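PDB 2YZV: ADP-ribosylglycohydrolase from Thermus thermophilus, which belongs to the ADP-ribosylglycohydrolase family and has an all-helical fold, here holding two magnesium ions. Local coordinates for residues Ala178-Lys184 against Leu262-Tyr267; Lys77-Asp81 against Ala108-Tyr112; Phe36-Glu41 against Arg243-Asn247; Glu163-Ala167 against Tyr220-Leu225; Phe210-Pro214 against Leu229-Arg234. All blocks are in the same frame, centred on the assembly; numbering follows the deposited sequence.

Contact 1: Ala178-Lys184 against Leu262-Tyr267; sequences ALRGAPK and LAGAYY
K184 reaches across two tyrosines of the opposite helix end, Y266 and Y267, meeting each with a different part of its chain. Its CB lies 3.6 Å from Y266 OH, and the backbone N of K184 comes within 3.5 Å of Y266 CE1. With CG anti to the backbone N (chi1 180°) the chain runs out straight before it bends at chi3 (-70°), and this bend carries CE past the Y266 ring, 4.1 Å from CE2. NZ ends 3.2 Å from Y267 OH. A water joins the same two atoms, accepting from K184 NZ at 2.6 Å and hydrogen-bonded to Y267 OH. The ammonium group has a further and stronger partner in the carbonyl O of F232, whose ring it also meets in a cation-pi contact. The Y266 ring in turn receives A182 O at its edge, near the ring plane, and packs edge-to-face with F232.

Where helix 162-179 ends, the contact is made mainly by apolar side chains. A178 CB sits 3.8 Å from A265 CB, and L262 CD1 flanks the same methyl. L179 starts out facing away from the other helix, yet its CD2 returns to touch A265 CB at 3.7 Å. The small A178 and A265 let the backbones come close, the nearest CA pair being A178 and Y266 at 5.2 Å. G181, at positive phi, turns the chain out of the helix and P183 takes the N-cap position of helix 184-189, so the arrangement is a Schellman-terminated helix end packed on the C-terminal turn of helix 252-267 in an all-helical fold.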
# COMPACT_ATOMS: atom_id res chain seq x y z
N ALA A 178 2.03 -13.58 -0.25
CA ALA A 178 0.73 -13.66 0.40
C ALA A 178 -0.34 -14.11 -0.59
O ALA A 178 -1.18 -14.95 -0.26
CB ALA A 178 0.36 -12.31 1.02
N LEU A 179 -0.31 -13.56 -1.80
CA LEU A 179 -1.30 -13.92 -2.82
C LEU A 179 -1.20 -15.39 -3.20
O LEU A 179 -2.18 -16.00 -3.64
CB LEU A 179 -1.11 -13.06 -4.07
CG LEU A 179 -1.49 -11.59 -3.94
CD1 LEU A 179 -1.06 -10.84 -5.20
CD2 LEU A 179 -2.99 -11.45 -3.72
N ARG A 180 -0.01 -15.95 -3.02
CA ARG A 180 0.23 -17.35 -3.36
C ARG A 180 -0.06 -18.30 -2.20
O ARG A 180 0.16 -19.51 -2.31
CB ARG A 180 1.66 -17.52 -3.86
CG ARG A 180 1.86 -16.88 -5.22
CD ARG A 180 3.29 -16.96 -5.70
NE ARG A 180 3.39 -16.52 -7.09
CZ ARG A 180 4.52 -16.49 -7.79
NH1 ARG A 180 5.65 -16.88 -7.22
NH2 ARG A 180 4.50 -16.09 -9.05
N GLY A 181 -0.57 -17.75 -1.10
CA GLY A 181 -0.91 -18.57 0.04
C GLY A 181 0.15 -18.83 1.08
O GLY A 181 -0.03 -19.69 1.94
N ALA A 182 1.26 -18.09 1.03
CA ALA A 182 2.32 -18.28 2.01
C ALA A 182 1.79 -17.98 3.41
O ALA A 182 0.99 -17.06 3.61
CB ALA A 182 3.50 -17.36 1.69
N PRO A 183 2.22 -18.77 4.41
CA PRO A 183 1.77 -18.58 5.79
C PRO A 183 2.37 -17.34 6.45
O PRO A 183 3.44 -16.87 6.05
CB PRO A 183 2.19 -19.88 6.47
CG PRO A 183 3.47 -20.20 5.77
CD PRO A 183 3.13 -19.92 4.31
N LYS A 184 1.67 -16.82 7.45
CA LYS A 184 2.12 -15.62 8.16
C LYS A 184 3.57 -15.74 8.64
O LYS A 184 4.34 -14.79 8.52
CB LYS A 184 1.20 -15.34 9.36
CG LYS A 184 1.62 -14.10 10.16
CD LYS A 184 0.63 -13.76 11.27
CE LYS A 184 -0.69 -13.24 10.72
NZ LYS A 184 -1.55 -12.72 11.82
N LEU A 262 -1.42 -6.06 2.56
CA LEU A 262 -0.85 -7.33 3.01
C LEU A 262 -1.89 -8.23 3.65
O LEU A 262 -2.00 -9.40 3.29
CB LEU A 262 0.30 -7.07 3.99
CG LEU A 262 0.97 -8.30 4.61
CD1 LEU A 262 1.52 -9.22 3.52
CD2 LEU A 262 2.09 -7.84 5.53
N ALA A 263 -2.64 -7.69 4.59
CA ALA A 263 -3.67 -8.46 5.28
C ALA A 263 -4.81 -8.83 4.33
O ALA A 263 -5.44 -9.88 4.48
CB ALA A 263 -4.20 -7.68 6.48
N GLY A 264 -5.08 -7.97 3.35
CA GLY A 264 -6.13 -8.26 2.39
C GLY A 264 -5.76 -9.46 1.53
O GLY A 264 -6.59 -10.32 1.25
N ALA A 265 -4.50 -9.51 1.11
CA ALA A 265 -4.02 -10.62 0.29
C ALA A 265 -3.96 -11.90 1.12
O ALA A 265 -4.21 -13.00 0.62
CB ALA A 265 -2.64 -10.31 -0.26
N TYR A 266 -3.62 -11.76 2.40
CA TYR A 266 -3.49 -12.90 3.30
C TYR A 266 -4.83 -13.49 3.75
O TYR A 266 -5.03 -14.71 3.67
CB TYR A 266 -2.68 -12.49 4.54
CG TYR A 266 -2.43 -13.63 5.49
CD1 TYR A 266 -1.53 -14.64 5.18
CD2 TYR A 266 -3.11 -13.71 6.71
CE1 TYR A 266 -1.30 -15.71 6.04
CE2 TYR A 266 -2.90 -14.77 7.59
CZ TYR A 266 -1.99 -15.76 7.24
OH TYR A 266 -1.78 -16.82 8.10
N TYR A 267 -5.73 -12.64 4.24
CA TYR A 267 -7.03 -13.08 4.74
C TYR A 267 -8.12 -13.16 3.66
O TYR A 267 -9.08 -13.92 3.81
CB TYR A 267 -7.51 -12.15 5.85
CG TYR A 267 -6.65 -12.13 7.09
CD1 TYR A 267 -6.54 -13.25 7.92
CD2 TYR A 267 -5.97 -10.97 7.47
CE1 TYR A 267 -5.79 -13.21 9.09
CE2 TYR A 267 -5.21 -10.92 8.63
CZ TYR A 267 -5.13 -12.04 9.44
OH TYR A 267 -4.41 -11.97 10.61
O HOH W 1 -3.61 -14.36 11.84

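Contact 2: Lys77-Asp81 against Ala108-Tyr112; sequences KDQMD and ALERY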
# COMPACT_ATOMS: atom_id res chain seq x y z
N LYS A 77 5.87 6.50 -17.75
CA LYS A 77 5.53 7.79 -18.33
C LYS A 77 4.02 8.00 -18.23
O LYS A 77 3.57 9.07 -17.82
CB LYS A 77 5.97 7.85 -19.80
CG LYS A 77 5.60 9.15 -20.48
CD LYS A 77 6.09 9.19 -21.92
CE LYS A 77 5.69 10.49 -22.60
NZ LYS A 77 6.17 11.67 -21.83
N ASP A 78 3.25 6.98 -18.59
CA ASP A 78 1.79 7.07 -18.52
C ASP A 78 1.33 7.17 -17.07
O ASP A 78 0.35 7.86 -16.77
CB ASP A 78 1.14 5.86 -19.19
CG ASP A 78 -0.37 5.91 -19.15
OD1 ASP A 78 -0.97 5.22 -18.30
OD2 ASP A 78 -0.97 6.66 -19.95
N GLN A 79 2.03 6.49 -16.17
CA GLN A 79 1.67 6.55 -14.76
C GLN A 79 1.74 8.00 -14.30
O GLN A 79 0.82 8.50 -13.66
CB GLN A 79 2.63 5.69 -13.94
CG GLN A 79 2.41 4.20 -14.10
CD GLN A 79 3.57 3.38 -13.58
OE1 GLN A 79 4.31 3.82 -12.69
NE2 GLN A 79 3.73 2.18 -14.12
N MET A 80 2.84 8.66 -14.64
CA MET A 80 3.05 10.05 -14.25
C MET A 80 2.09 11.00 -14.95
O MET A 80 1.69 12.00 -14.36
CB MET A 80 4.51 10.44 -14.51
CG MET A 80 5.50 9.77 -13.55
SD MET A 80 5.30 10.31 -11.83
CE MET A 80 6.43 11.72 -11.80
N ASP A 81 1.73 10.71 -16.20
CA ASP A 81 0.78 11.57 -16.90
C ASP A 81 -0.52 11.56 -16.09
O ASP A 81 -1.16 12.60 -15.91
CB ASP A 81 0.49 11.06 -18.31
CG ASP A 81 1.65 11.25 -19.27
OD1 ASP A 81 2.37 12.26 -19.14
OD2 ASP A 81 1.84 10.39 -20.15
N ALA A 108 8.09 15.90 -7.44
CA ALA A 108 8.37 14.90 -8.46
C ALA A 108 7.47 15.13 -9.67
O ALA A 108 7.92 15.06 -10.81
CB ALA A 108 8.14 13.50 -7.89
N LEU A 109 6.20 15.42 -9.41
CA LEU A 109 5.26 15.66 -10.50
C LEU A 109 5.63 16.90 -11.32
O LEU A 109 5.53 16.89 -12.55
CB LEU A 109 3.84 15.79 -9.96
CG LEU A 109 3.32 14.51 -9.28
CD1 LEU A 109 1.91 14.75 -8.75
CD2 LEU A 109 3.32 13.36 -10.27
N GLU A 110 6.07 17.97 -10.65
CA GLU A 110 6.45 19.18 -11.37
C GLU A 110 7.79 18.98 -12.08
O GLU A 110 8.06 19.60 -13.10
CB GLU A 110 6.54 20.37 -10.41
CG GLU A 110 5.20 20.82 -9.85
CD GLU A 110 4.24 21.31 -10.93
OE1 GLU A 110 4.68 21.55 -12.07
OE2 GLU A 110 3.04 21.47 -10.62
N ARG A 111 8.63 18.10 -11.53
CA ARG A 111 9.92 17.81 -12.15
C ARG A 111 9.63 17.09 -13.47
O ARG A 111 10.21 17.41 -14.50
CB ARG A 111 10.76 16.91 -11.23
CG ARG A 111 12.11 16.50 -11.80
CD ARG A 111 12.92 15.70 -10.79
NE ARG A 111 13.41 16.51 -9.67
CZ ARG A 111 13.03 16.37 -8.40
NH1 ARG A 111 12.14 15.44 -8.06
NH2 ARG A 111 13.55 17.14 -7.46
N TYR A 112 8.70 16.14 -13.43
CA TYR A 112 8.32 15.40 -14.62
C TYR A 112 7.68 16.34 -15.65
O TYR A 112 7.99 16.28 -16.84
CB TYR A 112 7.32 14.29 -14.26
CG TYR A 112 6.67 13.67 -15.48
CD1 TYR A 112 7.42 12.94 -16.39
CD2 TYR A 112 5.31 13.86 -15.74
CE1 TYR A 112 6.85 12.41 -17.54
CE2 TYR A 112 4.72 13.34 -16.89
CZ TYR A 112 5.50 12.62 -17.78
OH TYR A 112 4.94 12.10 -18.93
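Y112 sets its CG anti to the backbone N (chi1 169°), which sends the ring across to helix 76-89, while M80, bent at both chi2 and chi3, folds its thioether back toward the base of that ring. The result is a helix-helix packing in this all-helical fold, with the axes of the segments 77-81 and 108-112 steeply inclined at 114° and 10.9 Å apart. The wide spacing is filled by M80 and Y112, which lie alongside each other, running opposite ways.

M80 CB lies over one face of the tyrosine ring, 3.8 Å from its centroid, in a CH-pi contact. M80 CE meets Y112 CB at 3.7 Å and also touches L109 CD2 and A108 O. M80 also touches A120 and T157 of loops.

The phenol end is held twice. K77 NZ donates to Y112 OH from a chain extended through chi3 and bent at chi4. The hydroxyl in turn donates a hydrogen bond to D81, whose carboxylate plane stands 53° from the ring. The lysine charge beside the oxygen would probably strengthen this donation. Y112 OH to D81 OD1 measures 2.6 Å, and the hydroxyl approaches OD1 from above the carboxylate plane.

Contact 3: Phe36-Glu41 against Arg243-Asn247; sequences FPEVRE and RLAVN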
# COMPACT_ATOMS: atom_id res chain seq x y z
N PHE A 36 -6.50 9.61 21.59
CA PHE A 36 -7.85 9.55 21.06
C PHE A 36 -8.48 8.17 21.29
O PHE A 36 -7.78 7.16 21.37
CB PHE A 36 -7.83 9.87 19.57
CG PHE A 36 -6.94 8.97 18.76
CD1 PHE A 36 -7.42 7.77 18.25
CD2 PHE A 36 -5.61 9.30 18.55
CE1 PHE A 36 -6.59 6.91 17.53
CE2 PHE A 36 -4.76 8.45 17.83
CZ PHE A 36 -5.26 7.25 17.32
N PRO A 37 -9.82 8.12 21.40
CA PRO A 37 -10.55 6.87 21.62
C PRO A 37 -10.30 5.87 20.50
O PRO A 37 -10.13 6.27 19.34
CB PRO A 37 -12.01 7.33 21.66
CG PRO A 37 -11.90 8.71 22.24
CD PRO A 37 -10.73 9.28 21.46
N GLU A 38 -10.29 4.59 20.83
CA GLU A 38 -10.04 3.57 19.81
C GLU A 38 -10.96 3.69 18.61
O GLU A 38 -12.19 3.70 18.74
CB GLU A 38 -10.18 2.16 20.39
CG GLU A 38 -10.04 1.08 19.30
CD GLU A 38 -10.28 -0.33 19.81
OE1 GLU A 38 -11.22 -0.53 20.60
OE2 GLU A 38 -9.52 -1.24 19.39
N VAL A 39 -10.35 3.77 17.43
CA VAL A 39 -11.08 3.84 16.18
C VAL A 39 -11.45 2.41 15.83
O VAL A 39 -10.59 1.53 15.81
CB VAL A 39 -10.21 4.42 15.06
CG1 VAL A 39 -10.97 4.39 13.74
CG2 VAL A 39 -9.80 5.84 15.40
N ARG A 40 -12.73 2.17 15.56
CA ARG A 40 -13.20 0.83 15.23
C ARG A 40 -14.11 0.76 14.00
O ARG A 40 -14.25 -0.31 13.40
CB ARG A 40 -13.96 0.24 16.43
CG ARG A 40 -13.16 0.18 17.72
CD ARG A 40 -14.04 -0.21 18.90
NE ARG A 40 -14.62 -1.54 18.76
CZ ARG A 40 -13.92 -2.67 18.77
NH1 ARG A 40 -12.60 -2.64 18.90
NH2 ARG A 40 -14.54 -3.84 18.65
N GLU A 41 -14.72 1.87 13.63
CA GLU A 41 -15.63 1.87 12.49
C GLU A 41 -15.40 3.00 11.50
O GLU A 41 -14.63 3.92 11.76
CB GLU A 41 -17.08 1.92 12.99
CG GLU A 41 -17.47 0.83 13.98
CD GLU A 41 -17.15 -0.57 13.49
OE1 GLU A 41 -17.25 -0.81 12.27
OE2 GLU A 41 -16.81 -1.43 14.32
N ARG A 243 -7.33 -2.39 13.17
CA ARG A 243 -7.52 -1.47 14.29
C ARG A 243 -6.19 -1.17 14.97
O ARG A 243 -5.94 -0.05 15.39
CB ARG A 243 -8.53 -2.04 15.28
CG ARG A 243 -9.96 -1.91 14.77
CD ARG A 243 -10.95 -2.66 15.64
NE ARG A 243 -12.31 -2.47 15.15
CZ ARG A 243 -13.35 -3.22 15.51
NH1 ARG A 243 -13.18 -4.22 16.36
NH2 ARG A 243 -14.55 -2.97 15.02
N LEU A 244 -5.32 -2.17 15.07
CA LEU A 244 -4.01 -1.94 15.69
C LEU A 244 -3.24 -0.94 14.85
O LEU A 244 -2.62 -0.01 15.38
CB LEU A 244 -3.21 -3.24 15.78
CG LEU A 244 -3.64 -4.27 16.82
CD1 LEU A 244 -2.67 -5.45 16.78
CD2 LEU A 244 -3.65 -3.63 18.20
N ALA A 245 -3.28 -1.11 13.53
CA ALA A 245 -2.55 -0.23 12.63
C ALA A 245 -3.00 1.23 12.68
O ALA A 245 -2.19 2.13 12.85
CB ALA A 245 -2.65 -0.75 11.20
N VAL A 246 -4.30 1.46 12.52
CA VAL A 246 -4.76 2.84 12.50
C VAL A 246 -4.70 3.54 13.85
O VAL A 246 -4.54 4.75 13.90
CB VAL A 246 -6.18 2.97 11.90
CG1 VAL A 246 -6.19 2.41 10.49
CG2 VAL A 246 -7.20 2.26 12.78
N ASN A 247 -4.81 2.79 14.94
CA ASN A 247 -4.76 3.41 16.25
C ASN A 247 -3.37 3.85 16.69
O ASN A 247 -3.19 4.34 17.81
CB ASN A 247 -5.45 2.52 17.28
CG ASN A 247 -6.96 2.67 17.24
OD1 ASN A 247 -7.50 3.71 17.64
ND2 ASN A 247 -7.64 1.66 16.71
O HOH W 2 -6.82 4.97 20.16
O HOH W 3 -16.48 -4.26 16.84
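R243 in the last turn of helix 238-246 and N247 just beyond it carry the contact with the loop 36-41. The amide of N247 pairs with the backbone of V39 in both directions. V39 N donates to N247 OD1 at 2.9 Å, in the carbonyl plane and nearly straight at 171°; N247 ND2 returns a bond to V39 O at 3.1 Å. ND2 also donates to R243 O, which N247 N reaches from the opposite face of that carbonyl. These bonds, with a water that donates to OD1, fix the rotation of the amide, and the edge of the F36 ring comes up to OD1 through CE1 at 3.3 Å.

In this all-helical fold, the long loop between helices 4-26 and 57-72 is thus bound through its backbone to a helix C-terminus. R243 extends from CG to NE and puts NH2 on R40 O at 3.1 Å and on E41 OE2 at 2.8 Å, the latter a salt bridge; E239 is a second acidic partner of R243 NH2. E41 is itself paired with R275. The placing of the R40 guanidinium is doubtful, because its NH2 lies only 2.7 Å from R243 NH1, another donor.

Contact 4: Glu163-Ala167 against Tyr220-Leu225; sequences EALEA and YAPGTL
Y220 OH donates to E163 OE2 at 2.7 Å in the hydrogen bond that joins the two segments. The hydroxyl meets the carboxylate on its anti side, 24° out of plane, and the carboxylate stands almost perpendicular to the ring while OE2 lies at the ring edge. E163 gets there because its CG sits between the backbone N and the carbonyl carbon (chi1 58°), and a bend at chi2 then swings the acid group toward the tyrosine. The folded chain places CG 3.4 Å from Y220 OH and brings CB to 3.6 Å from P222 CG. P222 also lays its CD over the centre of the Y220 ring, so proline and glutamate border the phenol on its face and its edge.

Beside this polar pair the two helices meet through small side chains. A221 CB fits between A164 and A167, 4.1 Å from the CB of each, and the CA atoms of A164 and A221 approach to 5.3 Å. One turn on, L225 CD2 extends the apolar seam to A167 CB at 4.3 Å.

The axes of segments 163-167 and 221-225 run 31° apart, at a closest approach of 9.2 Å. T224, on the same helix, touches T254, a ligand of one magnesium ion. Y220 holds the N-cap position of helix 221-234, and the contact is an alanine-lined helix-helix packing at that helix start, within an all-helical fold.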
# COMPACT_ATOMS: atom_id res chain seq x y z
N GLU A 163 16.23 3.57 0.84
CA GLU A 163 15.35 2.82 1.73
C GLU A 163 13.91 2.75 1.26
O GLU A 163 13.21 1.80 1.59
CB GLU A 163 15.41 3.38 3.17
CG GLU A 163 15.03 4.84 3.32
CD GLU A 163 16.23 5.77 3.26
OE1 GLU A 163 16.94 5.77 2.23
OE2 GLU A 163 16.47 6.50 4.25
N ALA A 164 13.45 3.75 0.51
CA ALA A 164 12.09 3.73 0.00
C ALA A 164 12.00 2.73 -1.14
O ALA A 164 11.04 1.97 -1.25
CB ALA A 164 11.67 5.11 -0.47
N LEU A 165 13.01 2.72 -2.00
CA LEU A 165 13.03 1.78 -3.12
C LEU A 165 13.08 0.35 -2.59
O LEU A 165 12.33 -0.51 -3.04
CB LEU A 165 14.24 2.06 -4.02
CG LEU A 165 14.28 3.48 -4.60
CD1 LEU A 165 15.41 3.59 -5.60
CD2 LEU A 165 12.96 3.81 -5.27
N GLU A 166 13.95 0.10 -1.61
CA GLU A 166 14.08 -1.25 -1.05
C GLU A 166 12.83 -1.67 -0.28
O GLU A 166 12.44 -2.84 -0.32
CB GLU A 166 15.30 -1.33 -0.14
CG GLU A 166 16.61 -1.05 -0.86
CD GLU A 166 17.80 -1.09 0.07
OE1 GLU A 166 17.62 -0.80 1.27
OE2 GLU A 166 18.92 -1.38 -0.40
N ALA A 167 12.21 -0.74 0.43
CA ALA A 167 11.00 -1.07 1.19
C ALA A 167 9.90 -1.49 0.22
O ALA A 167 9.09 -2.37 0.52
CB ALA A 167 10.55 0.13 2.01
N TYR A 220 7.99 7.67 7.28
CA TYR A 220 9.25 7.17 6.72
C TYR A 220 8.98 5.74 6.22
O TYR A 220 8.50 4.91 6.97
CB TYR A 220 10.31 7.19 7.82
CG TYR A 220 11.69 6.72 7.45
CD1 TYR A 220 12.38 7.27 6.37
CD2 TYR A 220 12.35 5.78 8.24
CE1 TYR A 220 13.69 6.89 6.08
CE2 TYR A 220 13.66 5.39 7.96
CZ TYR A 220 14.32 5.96 6.88
OH TYR A 220 15.61 5.58 6.60
N ALA A 221 9.30 5.47 4.95
CA ALA A 221 9.04 4.15 4.36
C ALA A 221 9.38 2.93 5.21
O ALA A 221 8.53 2.06 5.41
CB ALA A 221 9.72 4.04 2.99
N PRO A 222 10.62 2.82 5.71
CA PRO A 222 10.94 1.65 6.53
C PRO A 222 10.04 1.55 7.76
O PRO A 222 9.62 0.46 8.15
CB PRO A 222 12.41 1.87 6.90
CG PRO A 222 12.94 2.64 5.72
CD PRO A 222 11.83 3.63 5.45
N GLY A 223 9.76 2.70 8.37
CA GLY A 223 8.92 2.72 9.56
C GLY A 223 7.48 2.37 9.26
O GLY A 223 6.80 1.73 10.08
N THR A 224 6.99 2.79 8.10
CA THR A 224 5.62 2.49 7.71
C THR A 224 5.49 0.99 7.49
O THR A 224 4.52 0.36 7.93
CB THR A 224 5.23 3.23 6.42
OG1 THR A 224 5.43 4.63 6.61
CG2 THR A 224 3.78 2.95 6.06
N LEU A 225 6.47 0.42 6.80
CA LEU A 225 6.47 -1.01 6.54
C LEU A 225 6.50 -1.76 7.87
O LEU A 225 5.74 -2.71 8.08
CB LEU A 225 7.68 -1.40 5.69
CG LEU A 225 7.82 -2.88 5.35
CD1 LEU A 225 6.60 -3.36 4.58
CD2 LEU A 225 9.09 -3.08 4.52

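Contact 5: Phe210-Pro214 against Leu229-Arg234; sequences FWEAP and LWAFAR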
# COMPACT_ATOMS: atom_id res chain seq x y z
N PHE A 210 10.11 -5.01 13.57
CA PHE A 210 8.65 -4.92 13.56
C PHE A 210 7.92 -5.65 14.70
O PHE A 210 6.72 -5.46 14.88
CB PHE A 210 8.11 -5.41 12.21
CG PHE A 210 8.41 -6.86 11.93
CD1 PHE A 210 7.61 -7.86 12.46
CD2 PHE A 210 9.52 -7.21 11.16
CE1 PHE A 210 7.90 -9.21 12.23
CE2 PHE A 210 9.82 -8.56 10.92
CZ PHE A 210 9.01 -9.56 11.46
N TRP A 211 8.63 -6.48 15.46
CA TRP A 211 7.98 -7.20 16.55
C TRP A 211 7.57 -6.26 17.68
O TRP A 211 6.70 -6.59 18.50
CB TRP A 211 8.90 -8.30 17.10
CG TRP A 211 9.23 -9.41 16.11
CD1 TRP A 211 10.48 -9.75 15.67
CD2 TRP A 211 8.32 -10.35 15.52
NE1 TRP A 211 10.40 -10.84 14.84
CE2 TRP A 211 9.10 -11.23 14.73
CE3 TRP A 211 6.94 -10.53 15.58
CZ2 TRP A 211 8.52 -12.29 14.00
CZ3 TRP A 211 6.37 -11.59 14.86
CH2 TRP A 211 7.16 -12.45 14.08
N GLU A 212 8.18 -5.08 17.73
CA GLU A 212 7.85 -4.11 18.76
C GLU A 212 6.82 -3.12 18.25
O GLU A 212 6.89 -2.69 17.10
CB GLU A 212 9.10 -3.35 19.21
CG GLU A 212 8.84 -2.41 20.37
CD GLU A 212 8.34 -3.15 21.60
OE1 GLU A 212 9.13 -3.91 22.19
OE2 GLU A 212 7.15 -2.99 21.95
N ALA A 213 5.87 -2.76 19.10
CA ALA A 213 4.83 -1.81 18.72
C ALA A 213 5.43 -0.43 18.50
O ALA A 213 6.24 0.04 19.30
CB ALA A 213 3.76 -1.74 19.80
N PRO A 214 5.06 0.24 17.39
CA PRO A 214 5.58 1.58 17.10
C PRO A 214 5.00 2.60 18.08
O PRO A 214 3.93 2.37 18.65
CB PRO A 214 5.08 1.84 15.67
CG PRO A 214 4.92 0.47 15.10
CD PRO A 214 4.30 -0.29 16.25
N LEU A 229 3.76 -4.40 9.38
CA LEU A 229 4.17 -5.76 9.71
C LEU A 229 3.84 -6.08 11.17
O LEU A 229 3.46 -7.20 11.49
CB LEU A 229 5.67 -5.95 9.44
CG LEU A 229 6.05 -6.06 7.97
CD1 LEU A 229 7.57 -6.08 7.83
CD2 LEU A 229 5.45 -7.32 7.37
N TRP A 230 3.99 -5.10 12.05
CA TRP A 230 3.68 -5.30 13.46
C TRP A 230 2.19 -5.59 13.62
O TRP A 230 1.80 -6.53 14.31
CB TRP A 230 4.04 -4.05 14.26
CG TRP A 230 3.43 -4.00 15.62
CD1 TRP A 230 3.83 -4.69 16.73
CD2 TRP A 230 2.26 -3.26 16.00
NE1 TRP A 230 2.99 -4.42 17.78
CE2 TRP A 230 2.02 -3.55 17.36
CE3 TRP A 230 1.40 -2.39 15.33
CZ2 TRP A 230 0.95 -2.99 18.07
CZ3 TRP A 230 0.33 -1.83 16.03
CH2 TRP A 230 0.12 -2.13 17.39
N ALA A 231 1.35 -4.78 12.98
CA ALA A 231 -0.09 -4.96 13.06
C ALA A 231 -0.51 -6.30 12.49
O ALA A 231 -1.42 -6.95 13.00
CB ALA A 231 -0.80 -3.82 12.32
N PHE A 232 0.17 -6.72 11.43
CA PHE A 232 -0.13 -7.99 10.79
C PHE A 232 0.27 -9.14 11.73
O PHE A 232 -0.46 -10.11 11.88
CB PHE A 232 0.62 -8.09 9.45
CG PHE A 232 0.38 -9.37 8.70
CD1 PHE A 232 -0.92 -9.76 8.36
CD2 PHE A 232 1.44 -10.17 8.30
CE1 PHE A 232 -1.14 -10.94 7.63
CE2 PHE A 232 1.23 -11.34 7.57
CZ PHE A 232 -0.06 -11.72 7.23
N ALA A 233 1.43 -8.99 12.37
CA ALA A 233 1.91 -10.03 13.28
C ALA A 233 1.02 -10.19 14.52
O ALA A 233 0.76 -11.32 14.95
CB ALA A 233 3.33 -9.71 13.71
N ARG A 234 0.55 -9.08 15.08
CA ARG A 234 -0.27 -9.15 16.28
C ARG A 234 -1.76 -9.35 16.05
O ARG A 234 -2.45 -9.90 16.92
CB ARG A 234 -0.05 -7.90 17.13
CG ARG A 234 1.41 -7.64 17.51
CD ARG A 234 2.07 -8.87 18.12
NE ARG A 234 3.47 -8.62 18.42
CZ ARG A 234 4.40 -9.57 18.48
NH1 ARG A 234 4.08 -10.84 18.29
NH2 ARG A 234 5.67 -9.24 18.72
O HOH W 4 4.23 -6.22 20.09
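F210 and W230 bring the loop and helix 221-234 together most closely, their CA atoms 5.0 Å apart, in a loop-on-helix packing of this all-helical fold: the chain leaving helix 200-209 lies along the last turns of the helix it will shortly enter.

CH-pi contacts come first. W230, with CG anti to the backbone N (chi1 164°), turns its indole so that one face receives the loop. A213 CA stands over the five-membered ring, 3.5 Å from its centroid, and P214 CD over the six-membered ring at 4.0 Å. A213 CB adds a contact to W230 CE2. Beyond the segments, L248 touches both W230 and P214, while L244 of helix 238-246 also packs on the indole.

Apolar packing adjoins the indole. F210 CB meets L229 CB at 3.7 Å, and F210 CE1 lies over the centre of the W211 ring. The W211 indole sets out away from the helix but returns at its far end, where CZ3 reaches A233 CB at 3.8 Å. L188 of helix 184-189 touches F210, W211 and A233.

The polar contacts gather round the W211 carbonyl. The R234 chain, bent at chi2, curls back so that its guanidinium passes beside W211 CE3, with the two planes 35° apart. A water donates to W211 O and accepts from both W230 NE1 and R234 NE, so the oxygen has two donors. The direct one is R234 NH2, which reaches W211 O at 2.9 Å on a lone pair, with an N-H...O angle of 159°.

In the fold
Four of the five contacts form a connected group, whereas contact 2 stands apart: its centre is 21 Å from that of contact 4, with nearest atoms about 11 Å apart, and 32 Å from that of contact 1, on the opposite side of the chain's centre. Helix 162-179 serves contacts 1 and 4, and helix 221-234 serves contacts 4 and 5. Contacts 1 and 5 touch through F232, and contacts 3 and 5 through L244 and A245. Along the chain, contact 3 joins residues 202 apart and encloses contacts 2, 4 and 5, while contact 1 crosses both 3 and 4. Loops and helices distant in sequence are thereby interleaved into one compact helical body that holds the two magnesium ions.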